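Local coordinates for lipolytic enzyme, g-d-s-l (Clostridium thermocellum, PDB 2W1W), which is the family 6 carbohydrate-binding module of a larger GDSL-type lipolytic enzyme, a calcium-containing beta-sandwich built from antiparallel sheets, at residues Ala17-Val22 with Cys30-His35; Tyr41-Val46 with Val109-Ala114; Ile57-Asn62 with Asn122-Lys127; Pro69-Val74 with Thr113-Asp118. All blocks are in the same frame, centred on the assembly; numbering follows the deposited sequence.

In the fold
All four contacts are antiparallel strand pairings, three of them within the two sheets of a beta-sandwich. Contacts 2 and 4 lie in the same five-stranded sheet and share Thr113 and Ala114; their centres are about 10 Å apart. Contact 3 lies in the opposing four-stranded sheet, its centre about 12 Å from that of contact 2. The two sheets meet through Ile42 CD1 on Val123 CG1 (3.6 Å) and Trp44 CZ3 on Leu126 CB (3.6 Å). Contact 1 is a separate hairpin, joined to contact 3 by the bond from Val32 N to Val123 O (2.9 Å). Contacts 1 and 3 both bind the calcium ion, through Cys30 and Asp124, and Thr27 completes the protein ligands.

Contact 1: residues Ala17-Val22 with Cys30-His35; sequences AILETV and CYVNYH. With CA (calcium ion), chain C.
Ile18, Leu19 and Glu20 pair with Asn33, Val32 and Tyr31 in an antiparallel beta hairpin. Ile18 and Asn33 exchange both N-H groups, and so do Glu20 and Tyr31. Tyr31 N to Glu20 O is 3.0 Å and nearly straight (178°).

The polar side chains meet on the face of Glu20, Tyr31 and Asn33. Tyr31 OH donates to Glu20 OE1 at 2.6 Å, reaching it on the anti side of the carboxylate, and the same hydroxyl is hydrogen-bonded to Asn23 N. Tyr31 CG sits between its backbone N and carbonyl carbon (chi1 62°), which folds the ring back over the neighbouring strand. Glu20 O lies over one face of the Tyr31 ring, 3.3 Å from Tyr31 CD2. Asn33 OD1 accepts from His35 N at 2.8 Å, closing an Asx turn at the end of the strand.

On the face of Leu19 and Val32, Leu19 CD2 touches Val32 CG2 at 3.7 Å. Toward the ends of the pairing Leu19 CB lies 4.0 Å from Cys30 SG, and Ala17 CB packs on Val32 CG1.

Cys30 O binds the calcium ion at 2.2 Å, which ties the residue just before strand 31-33 to the metal site with Thr27 and Asp124. Trp94 meets the Tyr31 ring edge-to-face. Val32 packs on Ile42 of strand 41-48, and its backbone bonds to Val123, placing the hairpin beside strand 122-129.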
loop_
_atom_site.group_PDB
_atom_site.type_symbol
_atom_site.label_atom_id
_atom_site.label_comp_id
_atom_site.label_asym_id
_atom_site.label_seq_id
_atom_site.Cartn_x
_atom_site.Cartn_y
_atom_site.Cartn_z
ATOM N N ALA A 17 -4.252 1.258 12.114
ATOM C CA ALA A 17 -4.329 2.239 11.043
ATOM C C ALA A 17 -5.783 2.642 10.905
ATOM O O ALA A 17 -6.667 1.887 11.302
ATOM C CB ALA A 17 -3.782 1.634 9.689
ATOM N N ILE A 18 -5.978 3.808 10.320
ATOM C CA ILE A 18 -7.257 4.460 10.245
ATOM C C ILE A 18 -7.563 5.008 8.836
ATOM O O ILE A 18 -6.671 5.508 8.150
ATOM C CB ILE A 18 -7.251 5.566 11.338
ATOM C CG1 ILE A 18 -6.925 4.937 12.718
ATOM C CG2 ILE A 18 -8.573 6.284 11.358
ATOM C CD1 ILE A 18 -8.142 4.392 13.449
ATOM N N LEU A 19 -8.817 4.913 8.434
ATOM C CA LEU A 19 -9.311 5.531 7.202
ATOM C C LEU A 19 -9.588 7.000 7.455
ATOM O O LEU A 19 -10.369 7.359 8.321
ATOM C CB LEU A 19 -10.590 4.837 6.697
ATOM C CG LEU A 19 -10.476 3.332 6.446
ATOM C CD1 LEU A 19 -11.825 2.849 5.879
ATOM C CD2 LEU A 19 -9.304 2.928 5.550
ATOM N N GLU A 20 -8.966 7.845 6.650
ATOM C CA GLU A 20 -8.863 9.300 6.864
ATOM C C GLU A 20 -9.180 10.054 5.560
ATOM O O GLU A 20 -8.969 9.524 4.445
ATOM C CB GLU A 20 -7.401 9.577 7.306
ATOM C CG GLU A 20 -7.049 10.944 7.855
ATOM C CD GLU A 20 -5.638 10.980 8.438
ATOM O OE1 GLU A 20 -4.802 11.788 7.942
ATOM O OE2 GLU A 20 -5.367 10.181 9.396
ATOM N N THR A 21 -9.564 11.311 5.709
ATOM C CA THR A 21 -9.893 12.165 4.566
ATOM C C THR A 21 -9.348 13.581 4.702
ATOM O O THR A 21 -9.694 14.481 3.954
ATOM C CB THR A 21 -11.375 12.284 4.387
ATOM O OG1 THR A 21 -11.931 12.886 5.569
ATOM C CG2 THR A 21 -12.051 10.915 4.148
ATOM N N VAL A 22 -8.453 13.751 5.641
ATOM C CA VAL A 22 -7.998 15.113 5.995
ATOM C C VAL A 22 -7.219 15.803 4.881
ATOM O O VAL A 22 -7.503 16.942 4.496
ATOM C CB VAL A 22 -7.135 15.072 7.264
ATOM C CG1 VAL A 22 -6.409 16.420 7.504
ATOM C CG2 VAL A 22 -8.035 14.726 8.444
ATOM N N CYS A 30 -11.284 7.886 0.479
ATOM C CA CYS A 30 -10.389 8.054 1.596
ATOM C C CYS A 30 -9.008 7.495 1.256
ATOM O O CYS A 30 -8.764 6.948 0.170
ATOM C CB CYS A 30 -10.948 7.338 2.822
ATOM S SG CYS A 30 -10.855 5.547 2.764
ATOM N N TYR A 31 -8.142 7.674 2.218
ATOM C CA TYR A 31 -6.832 7.023 2.302
ATOM C C TYR A 31 -6.665 6.406 3.663
ATOM O O TYR A 31 -7.502 6.626 4.539
ATOM C CB TYR A 31 -5.689 8.020 1.978
ATOM C CG TYR A 31 -5.601 9.192 2.933
ATOM C CD1 TYR A 31 -4.878 9.120 4.093
ATOM C CD2 TYR A 31 -6.286 10.367 2.657
ATOM C CE1 TYR A 31 -4.818 10.216 4.980
ATOM C CE2 TYR A 31 -6.220 11.452 3.501
ATOM C CZ TYR A 31 -5.499 11.368 4.664
ATOM O OH TYR A 31 -5.460 12.460 5.509
ATOM N N VAL A 32 -5.595 5.651 3.831
ATOM C CA VAL A 32 -5.231 5.013 5.096
ATOM C C VAL A 32 -4.037 5.700 5.734
ATOM O O VAL A 32 -3.054 6.001 5.060
ATOM C CB VAL A 32 -4.840 3.529 4.907
ATOM C CG1 VAL A 32 -4.488 2.887 6.273
ATOM C CG2 VAL A 32 -5.937 2.749 4.140
ATOM N N ASN A 33 -4.154 5.905 7.051
ATOM C CA ASN A 33 -3.122 6.462 7.911
ATOM C C ASN A 33 -2.681 5.479 8.977
ATOM O O ASN A 33 -3.515 4.909 9.656
ATOM C CB ASN A 33 -3.685 7.695 8.564
ATOM C CG ASN A 33 -2.758 8.256 9.625
ATOM O OD1 ASN A 33 -2.709 7.796 10.793
ATOM N ND2 ASN A 33 -2.013 9.222 9.228
ATOM N N TYR A 34 -1.384 5.324 9.139
ATOM C CA TYR A 34 -0.743 4.359 10.059
ATOM C C TYR A 34 -0.473 4.781 11.527
ATOM O O TYR A 34 0.218 4.052 12.294
ATOM C CB TYR A 34 0.582 3.896 9.479
ATOM C CG TYR A 34 0.467 2.896 8.351
ATOM C CD1 TYR A 34 0.175 3.311 7.047
ATOM C CD2 TYR A 34 0.710 1.570 8.574
ATOM C CE1 TYR A 34 0.104 2.412 5.999
ATOM C CE2 TYR A 34 0.639 0.653 7.542
ATOM C CZ TYR A 34 0.326 1.081 6.262
ATOM O OH TYR A 34 0.287 0.174 5.236
ATOM N N HIS A 35 -0.941 5.929 11.951
ATOM C CA HIS A 35 -0.961 6.156 13.426
ATOM C C HIS A 35 0.382 6.513 14.045
ATOM O O HIS A 35 0.573 6.421 15.244
ATOM C CB HIS A 35 -1.444 4.909 14.156
ATOM C CG HIS A 35 -2.882 4.950 14.566
ATOM N ND1 HIS A 35 -3.589 6.123 14.710
ATOM C CD2 HIS A 35 -3.727 3.955 14.919
ATOM C CE1 HIS A 35 -4.820 5.846 15.106
ATOM N NE2 HIS A 35 -4.931 4.536 15.239
HETATM CA CA CA C . -8.072 6.372 -1.850
HETATM O O HOH W 1 -9.120 4.677 -2.667
#

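Contact 2: residues Tyr41-Val46 with Val109-Ala114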
loop_
_atom_site.group_PDB
_atom_site.type_symbol
_atom_site.label_atom_id
_atom_site.label_comp_id
_atom_site.label_asym_id
_atom_site.label_seq_id
_atom_site.Cartn_x
_atom_site.Cartn_y
_atom_site.Cartn_z
ATOM N N TYR A 41 -0.913 -2.225 9.610
ATOM C CA TYR A 41 -0.927 -2.724 8.217
ATOM C C TYR A 41 -2.229 -2.453 7.532
ATOM O O TYR A 41 -3.274 -2.168 8.148
ATOM C CB TYR A 41 -0.609 -4.242 8.160
ATOM C CG TYR A 41 -1.614 -5.214 8.779
ATOM C CD1 TYR A 41 -2.841 -5.452 8.185
ATOM C CD2 TYR A 41 -1.302 -5.936 9.936
ATOM C CE1 TYR A 41 -3.743 -6.361 8.721
ATOM C CE2 TYR A 41 -2.214 -6.857 10.487
ATOM C CZ TYR A 41 -3.432 -7.046 9.872
ATOM O OH TYR A 41 -4.378 -7.940 10.359
ATOM N N ILE A 42 -2.106 -2.574 6.230
ATOM C CA ILE A 42 -3.243 -2.576 5.321
ATOM C C ILE A 42 -3.130 -3.814 4.438
ATOM O O ILE A 42 -2.050 -4.257 4.105
ATOM C CB ILE A 42 -3.316 -1.291 4.482
ATOM C CG1 ILE A 42 -2.153 -1.238 3.468
ATOM C CG2 ILE A 42 -3.332 -0.072 5.407
ATOM C CD1 ILE A 42 -2.048 0.053 2.668
ATOM N N GLU A 43 -4.265 -4.372 4.101
ATOM C CA GLU A 43 -4.274 -5.550 3.249
ATOM C C GLU A 43 -5.529 -5.652 2.410
ATOM O O GLU A 43 -6.591 -5.143 2.776
ATOM C CB GLU A 43 -4.018 -6.803 4.056
ATOM C CG GLU A 43 -5.125 -7.321 4.778
ATOM C CD GLU A 43 -4.830 -8.677 5.430
ATOM O OE1 GLU A 43 -3.657 -9.066 5.641
ATOM O OE2 GLU A 43 -5.826 -9.363 5.760
ATOM N N TRP A 44 -5.353 -6.246 1.237
ATOM C CA TRP A 44 -6.463 -6.509 0.348
ATOM C C TRP A 44 -6.408 -7.941 -0.136
ATOM O O TRP A 44 -5.378 -8.582 -0.178
ATOM C CB TRP A 44 -6.408 -5.618 -0.907
ATOM C CG TRP A 44 -6.630 -4.141 -0.711
ATOM C CD1 TRP A 44 -7.826 -3.473 -0.813
ATOM C CD2 TRP A 44 -5.631 -3.132 -0.465
ATOM N NE1 TRP A 44 -7.627 -2.140 -0.617
ATOM C CE2 TRP A 44 -6.297 -1.897 -0.426
ATOM C CE3 TRP A 44 -4.254 -3.151 -0.243
ATOM C CZ2 TRP A 44 -5.621 -0.686 -0.230
ATOM C CZ3 TRP A 44 -3.605 -1.961 -0.045
ATOM C CH2 TRP A 44 -4.274 -0.762 -0.027
ATOM N N ASN A 45 -7.571 -8.378 -0.574
ATOM C CA ASN A 45 -7.768 -9.660 -1.260
ATOM C C ASN A 45 -7.760 -9.351 -2.751
ATOM O O ASN A 45 -8.691 -8.756 -3.280
ATOM C CB ASN A 45 -9.104 -10.280 -0.834
ATOM C CG ASN A 45 -9.097 -10.776 0.595
ATOM O OD1 ASN A 45 -9.887 -10.277 1.457
ATOM N ND2 ASN A 45 -8.225 -11.701 0.879
ATOM N N VAL A 46 -6.693 -9.762 -3.405
ATOM C CA VAL A 46 -6.402 -9.406 -4.790
ATOM C C VAL A 46 -6.504 -10.624 -5.699
ATOM O O VAL A 46 -5.832 -11.604 -5.501
ATOM C CB VAL A 46 -4.982 -8.781 -4.897
ATOM C CG1 VAL A 46 -4.557 -8.538 -6.337
ATOM C CG2 VAL A 46 -4.937 -7.449 -4.086
ATOM N N VAL A 109 -3.549 -12.550 -0.774
ATOM C CA VAL A 109 -3.635 -11.593 0.335
ATOM C C VAL A 109 -2.365 -10.792 0.329
ATOM O O VAL A 109 -1.259 -11.325 0.523
ATOM C CB VAL A 109 -3.811 -12.302 1.691
ATOM C CG1 VAL A 109 -3.890 -11.275 2.815
ATOM C CG2 VAL A 109 -5.063 -13.268 1.711
ATOM N N ILE A 110 -2.526 -9.512 0.039
ATOM C CA ILE A 110 -1.411 -8.577 -0.094
ATOM C C ILE A 110 -1.466 -7.565 1.005
ATOM O O ILE A 110 -2.438 -6.855 1.136
ATOM C CB ILE A 110 -1.396 -7.901 -1.467
ATOM C CG1 ILE A 110 -1.361 -8.991 -2.563
ATOM C CG2 ILE A 110 -0.138 -7.002 -1.590
ATOM C CD1 ILE A 110 -1.251 -8.468 -3.982
ATOM N N ARG A 111 -0.405 -7.549 1.814
ATOM C CA ARG A 111 -0.340 -6.737 3.041
ATOM C C ARG A 111 0.896 -5.864 2.993
ATOM O O ARG A 111 1.947 -6.293 2.545
ATOM C CB ARG A 111 -0.293 -7.625 4.287
ATOM C CG ARG A 111 -0.274 -6.842 5.596
ATOM C CD ARG A 111 -0.069 -7.738 6.828
ATOM N NE ARG A 111 -1.227 -8.593 7.049
ATOM C CZ ARG A 111 -1.399 -9.372 8.104
ATOM N NH1 ARG A 111 -0.466 -9.451 9.041
ATOM N NH2 ARG A 111 -2.509 -10.087 8.212
ATOM N N ALA A 112 0.730 -4.625 3.441
ATOM C CA ALA A 112 1.853 -3.664 3.662
ATOM C C ALA A 112 1.879 -3.262 5.113
ATOM O O ALA A 112 0.924 -2.638 5.599
ATOM C CB ALA A 112 1.672 -2.410 2.776
ATOM N N THR A 113 2.969 -3.617 5.799
ATOM C CA THR A 113 3.107 -3.448 7.267
ATOM C C THR A 113 4.214 -2.444 7.575
ATOM O O THR A 113 5.309 -2.531 7.076
ATOM C CB THR A 113 3.460 -4.788 7.936
ATOM O OG1 THR A 113 2.455 -5.786 7.621
ATOM C CG2 THR A 113 3.584 -4.651 9.458
ATOM N N ALA A 114 3.903 -1.500 8.437
ATOM C CA ALA A 114 4.896 -0.523 8.929
ATOM C C ALA A 114 5.965 -1.205 9.763
ATOM O O ALA A 114 5.661 -1.877 10.740
ATOM C CB ALA A 114 4.173 0.578 9.760
HETATM O O HOH W 2 -5.559 -11.164 7.453
#
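Arg111 runs out with CG opposite its own N and then bends at chi3 (-68°), which lays its guanidinium over the ring of Tyr41. A chi1 of 66° swings the Tyr41 ring to meet it. The two planes are 4° apart and their centres 3.6 Å apart, a stacked cation-pi pair. Arg111 CD adds a CH-pi contact.

Glu43 takes the guanidinium edge. NE (2.8 Å) and NH2 (3.0 Å) of Arg111 both donate to Glu43 OE1 in a side-on salt bridge. Ring and carboxylate probably fix the rotation of the guanidinium. Water 2 donates to Glu43 OE2 at 2.5 Å and takes a weak bond from Arg111 NH2.

These groups stand on one face of the antiparallel pairing of strands 41-48 and 106-114, in the five-stranded sheet of the sandwich. Ile42 and Trp44 bond through the backbone with Ala112 and Ile110, and all four face the core. Val46 CG2 meets Ile110 CD1 at 3.8 Å at the end of the pairing. Gln8 O holds Trp44 NE1.

Contact 3: residues Ile57-Asn62 with Asn122-Lys127; sequences IFRYAN and NVDYLK. With CA (calcium ion), chain C.
The calcium site borders this antiparallel pairing of strands 52-61 and 122-129, and Asp124 belongs to both. Asp124 binds the ion twice, through OD1 at 2.3 Å and its backbone O at 2.5 Å. Its other carboxylate oxygen, OD2, takes a salt bridge from Arg59 NH2 at 2.8 Å, from 51° above the carboxylate plane. This split probably steadies the carboxylate. Arg59 NH2 also donates to Gly25 O.

The extended Arg59 chain runs beside Asp124 and over Tyr125. Its CB sits above the Tyr125 ring, 3.8 Å from the centroid, in a CH-pi contact. A chi1 of 58° brings this ring back to Arg59.

The pair lies in the four-stranded sheet of the beta-sandwich. Ile57 and Lys127 exchange two backbone bonds, as do Ala61 and Asn122. Between them Arg59 faces two residues: its O accepts from Asp124 N at 2.7 Å and its N donates to Tyr125 O. This classic beta bulge puts the calcium ligand Asp124 at its first position. In the core Leu126 CD1 makes a CH-pi contact over one face of the Phe58 ring, toward the rim, 4.0 Å from its centroid; Val123 CG1 meets the ring edge. Across the sandwich Leu126 packs on Trp44 and Val46, and Val123 on Ile42.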
loop_
_atom_site.group_PDB
_atom_site.type_symbol
_atom_site.label_atom_id
_atom_site.label_comp_id
_atom_site.label_asym_id
_atom_site.label_seq_id
_atom_site.Cartn_x
_atom_site.Cartn_y
_atom_site.Cartn_z
ATOM N N ILE A 57 1.498 -1.390 -7.410
ATOM C CA ILE A 57 1.810 0.031 -7.297
ATOM C C ILE A 57 0.943 0.679 -6.245
ATOM O O ILE A 57 -0.266 0.594 -6.269
ATOM C CB ILE A 57 1.661 0.698 -8.650
ATOM C CG1 ILE A 57 2.807 0.197 -9.541
ATOM C CG2 ILE A 57 1.687 2.215 -8.509
ATOM C CD1 ILE A 57 2.457 0.053 -10.957
ATOM N N PHE A 58 1.610 1.306 -5.292
ATOM C CA PHE A 58 0.920 2.026 -4.238
ATOM C C PHE A 58 0.990 3.513 -4.534
ATOM O O PHE A 58 2.079 4.063 -4.815
ATOM C CB PHE A 58 1.596 1.768 -2.863
ATOM C CG PHE A 58 1.570 0.359 -2.418
ATOM C CD1 PHE A 58 0.522 -0.113 -1.635
ATOM C CD2 PHE A 58 2.583 -0.510 -2.736
ATOM C CE1 PHE A 58 0.511 -1.407 -1.161
ATOM C CE2 PHE A 58 2.552 -1.838 -2.281
ATOM C CZ PHE A 58 1.490 -2.276 -1.499
ATOM N N ARG A 59 -0.137 4.190 -4.381
ATOM C CA ARG A 59 -0.146 5.644 -4.404
ATOM C C ARG A 59 -0.198 6.108 -2.949
ATOM O O ARG A 59 -0.982 5.604 -2.165
ATOM C CB ARG A 59 -1.303 6.191 -5.256
ATOM C CG ARG A 59 -1.365 7.706 -5.376
ATOM C CD ARG A 59 -2.409 8.172 -6.422
ATOM N NE ARG A 59 -2.275 9.615 -6.726
ATOM C CZ ARG A 59 -2.948 10.598 -6.140
ATOM N NH1 ARG A 59 -2.763 11.863 -6.535
ATOM N NH2 ARG A 59 -3.805 10.334 -5.173
ATOM N N TYR A 60 0.696 7.037 -2.609
ATOM C CA TYR A 60 0.967 7.389 -1.214
ATOM C C TYR A 60 1.439 8.823 -1.056
ATOM O O TYR A 60 1.870 9.456 -2.013
ATOM C CB TYR A 60 2.034 6.433 -0.627
ATOM C CG TYR A 60 3.458 6.836 -1.010
ATOM C CD1 TYR A 60 4.252 7.557 -0.116
ATOM C CD2 TYR A 60 3.993 6.544 -2.256
ATOM C CE1 TYR A 60 5.511 7.960 -0.432
ATOM C CE2 TYR A 60 5.269 6.984 -2.587
ATOM C CZ TYR A 60 6.033 7.663 -1.661
ATOM O OH TYR A 60 7.290 8.102 -1.965
ATOM N N ALA A 61 1.382 9.284 0.190
ATOM C CA ALA A 61 1.991 10.556 0.589
ATOM C C ALA A 61 2.861 10.352 1.784
ATOM O O ALA A 61 2.535 9.565 2.666
ATOM C CB ALA A 61 0.913 11.622 0.917
ATOM N N ASN A 62 3.945 11.120 1.828
ATOM C CA ASN A 62 4.819 11.159 3.003
ATOM C C ASN A 62 5.324 12.578 3.194
ATOM O O ASN A 62 6.246 13.035 2.524
ATOM C CB ASN A 62 5.985 10.181 2.842
ATOM C CG ASN A 62 6.969 10.211 4.004
ATOM O OD1 ASN A 62 6.809 10.979 4.943
ATOM N ND2 ASN A 62 8.004 9.346 3.938
ATOM N N ASN A 122 0.897 7.626 4.307
ATOM C CA ASN A 122 -0.542 7.597 3.999
ATOM C C ASN A 122 -0.711 6.936 2.645
ATOM O O ASN A 122 0.028 7.239 1.708
ATOM C CB ASN A 122 -1.149 8.992 3.998
ATOM C CG ASN A 122 -1.209 9.609 5.386
ATOM O OD1 ASN A 122 -1.055 8.919 6.391
ATOM N ND2 ASN A 122 -1.434 10.927 5.441
ATOM N N VAL A 123 -1.610 5.967 2.566
ATOM C CA VAL A 123 -1.764 5.161 1.321
ATOM C C VAL A 123 -3.155 5.347 0.749
ATOM O O VAL A 123 -4.175 5.129 1.408
ATOM C CB VAL A 123 -1.488 3.651 1.576
ATOM C CG1 VAL A 123 -1.769 2.800 0.317
ATOM C CG2 VAL A 123 -0.080 3.414 2.030
ATOM N N ASP A 124 -3.160 5.779 -0.499
ATOM C CA ASP A 124 -4.372 6.077 -1.261
ATOM C C ASP A 124 -5.061 4.804 -1.757
ATOM O O ASP A 124 -6.280 4.638 -1.627
ATOM C CB ASP A 124 -4.032 6.996 -2.440
ATOM C CG ASP A 124 -5.234 7.615 -3.099
ATOM O OD1 ASP A 124 -6.328 7.695 -2.475
ATOM O OD2 ASP A 124 -5.067 7.994 -4.290
ATOM N N TYR A 125 -4.252 3.950 -2.375
ATOM C CA TYR A 125 -4.719 2.697 -2.968
ATOM C C TYR A 125 -3.531 1.843 -3.342
ATOM O O TYR A 125 -2.402 2.298 -3.326
ATOM C CB TYR A 125 -5.561 2.941 -4.230
ATOM C CG TYR A 125 -4.906 3.699 -5.373
ATOM C CD1 TYR A 125 -3.825 3.178 -6.068
ATOM C CD2 TYR A 125 -5.430 4.897 -5.817
ATOM C CE1 TYR A 125 -3.291 3.822 -7.172
ATOM C CE2 TYR A 125 -4.892 5.559 -6.915
ATOM C CZ TYR A 125 -3.799 5.023 -7.573
ATOM O OH TYR A 125 -3.228 5.665 -8.654
ATOM N N LEU A 126 -3.864 0.605 -3.664
ATOM C CA LEU A 126 -2.994 -0.344 -4.353
ATOM C C LEU A 126 -3.574 -0.607 -5.753
ATOM O O LEU A 126 -4.730 -0.938 -5.910
ATOM C CB LEU A 126 -2.916 -1.656 -3.595
ATOM C CG LEU A 126 -2.319 -2.874 -4.309
ATOM C CD1 LEU A 126 -0.835 -2.663 -4.640
ATOM C CD2 LEU A 126 -2.546 -4.179 -3.489
ATOM N N LYS A 127 -2.737 -0.407 -6.755
ATOM C CA LYS A 127 -3.070 -0.645 -8.158
ATOM C C LYS A 127 -2.274 -1.861 -8.642
ATOM O O LYS A 127 -1.070 -1.935 -8.465
ATOM C CB LYS A 127 -2.671 0.628 -8.948
ATOM C CG LYS A 127 -2.925 0.599 -10.397
ATOM C CD LYS A 127 -2.385 1.876 -11.017
ATOM C CE LYS A 127 -3.284 3.007 -10.948
ATOM N NZ LYS A 127 -2.508 4.288 -11.397
HETATM CA CA CA C . -8.072 6.372 -1.850
HETATM O O HOH W 1 -9.120 4.677 -2.667
#

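Contact 4: residues Pro69-Val74 with Thr113-Asp118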
loop_
_atom_site.group_PDB
_atom_site.type_symbol
_atom_site.label_atom_id
_atom_site.label_comp_id
_atom_site.label_asym_id
_atom_site.label_seq_id
_atom_site.Cartn_x
_atom_site.Cartn_y
_atom_site.Cartn_z
ATOM N N PRO A 69 9.485 2.993 5.376
ATOM C CA PRO A 69 9.453 1.720 4.652
ATOM C C PRO A 69 8.456 0.750 5.206
ATOM O O PRO A 69 8.052 0.809 6.362
ATOM C CB PRO A 69 10.877 1.189 4.833
ATOM C CG PRO A 69 11.337 1.794 6.106
ATOM C CD PRO A 69 10.718 3.128 6.185
ATOM N N MET A 70 8.033 -0.142 4.332
ATOM C CA MET A 70 7.062 -1.158 4.702
ATOM C C MET A 70 7.455 -2.533 4.184
ATOM O O MET A 70 8.032 -2.699 3.138
ATOM C CB MET A 70 5.663 -0.794 4.220
ATOM C CG MET A 70 5.143 0.505 4.793
ATOM S SD MET A 70 3.354 0.646 4.749
ATOM C CE MET A 70 3.059 1.011 3.006
ATOM N N ARG A 71 7.066 -3.512 4.975
ATOM C CA ARG A 71 7.154 -4.936 4.638
ATOM C C ARG A 71 5.968 -5.307 3.762
ATOM O O ARG A 71 4.827 -5.024 4.106
ATOM C CB ARG A 71 7.127 -5.778 5.922
ATOM C CG ARG A 71 6.999 -7.274 5.684
ATOM C CD ARG A 71 6.686 -8.012 7.010
ATOM N NE ARG A 71 7.788 -7.863 7.931
ATOM C CZ ARG A 71 7.721 -7.882 9.258
ATOM N NH1 ARG A 71 6.576 -8.041 9.910
ATOM N NH2 ARG A 71 8.846 -7.750 9.940
ATOM N N ILE A 72 6.257 -5.914 2.620
ATOM C CA ILE A 72 5.206 -6.377 1.723
ATOM C C ILE A 72 5.150 -7.902 1.798
ATOM O O ILE A 72 6.112 -8.587 1.543
ATOM C CB ILE A 72 5.400 -5.910 0.252
ATOM C CG1 ILE A 72 5.734 -4.400 0.173
ATOM C CG2 ILE A 72 4.168 -6.306 -0.582
ATOM C CD1 ILE A 72 4.658 -3.488 0.728
ATOM N N THR A 73 3.980 -8.374 2.177
ATOM C CA THR A 73 3.667 -9.795 2.338
ATOM C C THR A 73 2.601 -10.185 1.325
ATOM O O THR A 73 1.623 -9.468 1.110
ATOM C CB THR A 73 3.185 -10.099 3.774
ATOM O OG1 THR A 73 4.081 -9.519 4.745
ATOM C CG2 THR A 73 3.075 -11.611 3.994
ATOM N N VAL A 74 2.845 -11.313 0.678
ATOM C CA VAL A 74 1.916 -11.875 -0.297
ATOM C C VAL A 74 1.695 -13.326 0.057
ATOM O O VAL A 74 2.639 -14.117 0.099
ATOM C CB VAL A 74 2.464 -11.774 -1.746
ATOM C CG1 VAL A 74 1.468 -12.442 -2.732
ATOM C CG2 VAL A 74 2.725 -10.337 -2.164
ATOM N N THR A 113 2.969 -3.617 5.799
ATOM C CA THR A 113 3.107 -3.448 7.267
ATOM C C THR A 113 4.214 -2.444 7.575
ATOM O O THR A 113 5.309 -2.531 7.076
ATOM C CB THR A 113 3.460 -4.788 7.936
ATOM O OG1 THR A 113 2.455 -5.786 7.621
ATOM C CG2 THR A 113 3.584 -4.651 9.458
ATOM N N ALA A 114 3.903 -1.500 8.437
ATOM C CA ALA A 114 4.896 -0.523 8.929
ATOM C C ALA A 114 5.965 -1.205 9.763
ATOM O O ALA A 114 5.661 -1.877 10.740
ATOM C CB ALA A 114 4.173 0.578 9.760
ATOM N N ILE A 115 7.223 -0.997 9.372
ATOM C CA ILE A 115 8.347 -1.584 10.100
ATOM C C ILE A 115 9.214 -0.567 10.867
ATOM O O ILE A 115 10.083 -0.954 11.672
ATOM C CB ILE A 115 9.220 -2.479 9.210
ATOM C CG1 ILE A 115 9.888 -1.677 8.089
ATOM C CG2 ILE A 115 8.373 -3.671 8.664
ATOM C CD1 ILE A 115 10.890 -2.518 7.296
ATOM N N ALA A 116 8.979 0.705 10.593
ATOM C CA ALA A 116 9.753 1.796 11.223
ATOM C C ALA A 116 8.905 2.486 12.246
ATOM O O ALA A 116 7.667 2.418 12.254
ATOM C CB ALA A 116 10.270 2.762 10.209
ATOM N N SER A 117 9.615 3.139 13.139
ATOM C CA SER A 117 9.017 3.614 14.374
ATOM C C SER A 117 8.015 4.732 14.202
ATOM O O SER A 117 7.208 4.969 15.094
ATOM C CB SER A 117 10.091 4.024 15.383
ATOM O OG SER A 117 10.818 5.122 14.940
ATOM N N ASP A 118 8.014 5.355 13.032
ATOM C CA ASP A 118 7.060 6.436 12.734
ATOM C C ASP A 118 5.886 6.020 11.862
ATOM O O ASP A 118 5.052 6.835 11.477
ATOM C CB ASP A 118 7.769 7.648 12.165
ATOM C CG ASP A 118 8.715 8.262 13.162
ATOM O OD1 ASP A 118 8.372 8.226 14.384
ATOM O OD2 ASP A 118 9.813 8.725 12.741
HETATM O O HOH W 3 7.276 2.011 8.597
HETATM O O HOH W 4 3.276 -7.021 5.329
#
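Arg71 and Thr113 form the close part of this contact. Their backbones exchange two hydrogen bonds, Arg71 N to Thr113 O and Thr113 N to Arg71 O, each 2.9 Å long. Met70 CA also approaches Thr113 O at 3.3 Å in a CA-H...O contact.

Ile115 packs against the same strand with two branches. Its CG2 touches Arg71 CB at 3.7 Å and lies over one face of the guanidinium, toward the rim. Its CG1 reaches Pro69 O at 3.5 Å. A chi1 of 64° sets CG1 between the backbone N and carbonyl carbon of Ile115 and aims this branch at the proline.

Strands 70-74 and 106-114 are antiparallel neighbours in the five-stranded sheet of the sandwich. The pairing stops at Ala114, where the chain leaves the strand. Met70 turns to the inner face and packs on Tyr34, Phe85 and Ala112.

Beyond Ala114 the join is looser and partly made by water. Pro69 CD and Ala116 CB are 4.1 Å apart. Water 3 donates to Pro69 O at 2.7 Å and accepts from Ala116 N, bridging the diverging chains. At the other end of the contact, water 4 donates to Arg71 O and is also hydrogen-bonded to the hydroxyls of Thr73 and Thr113.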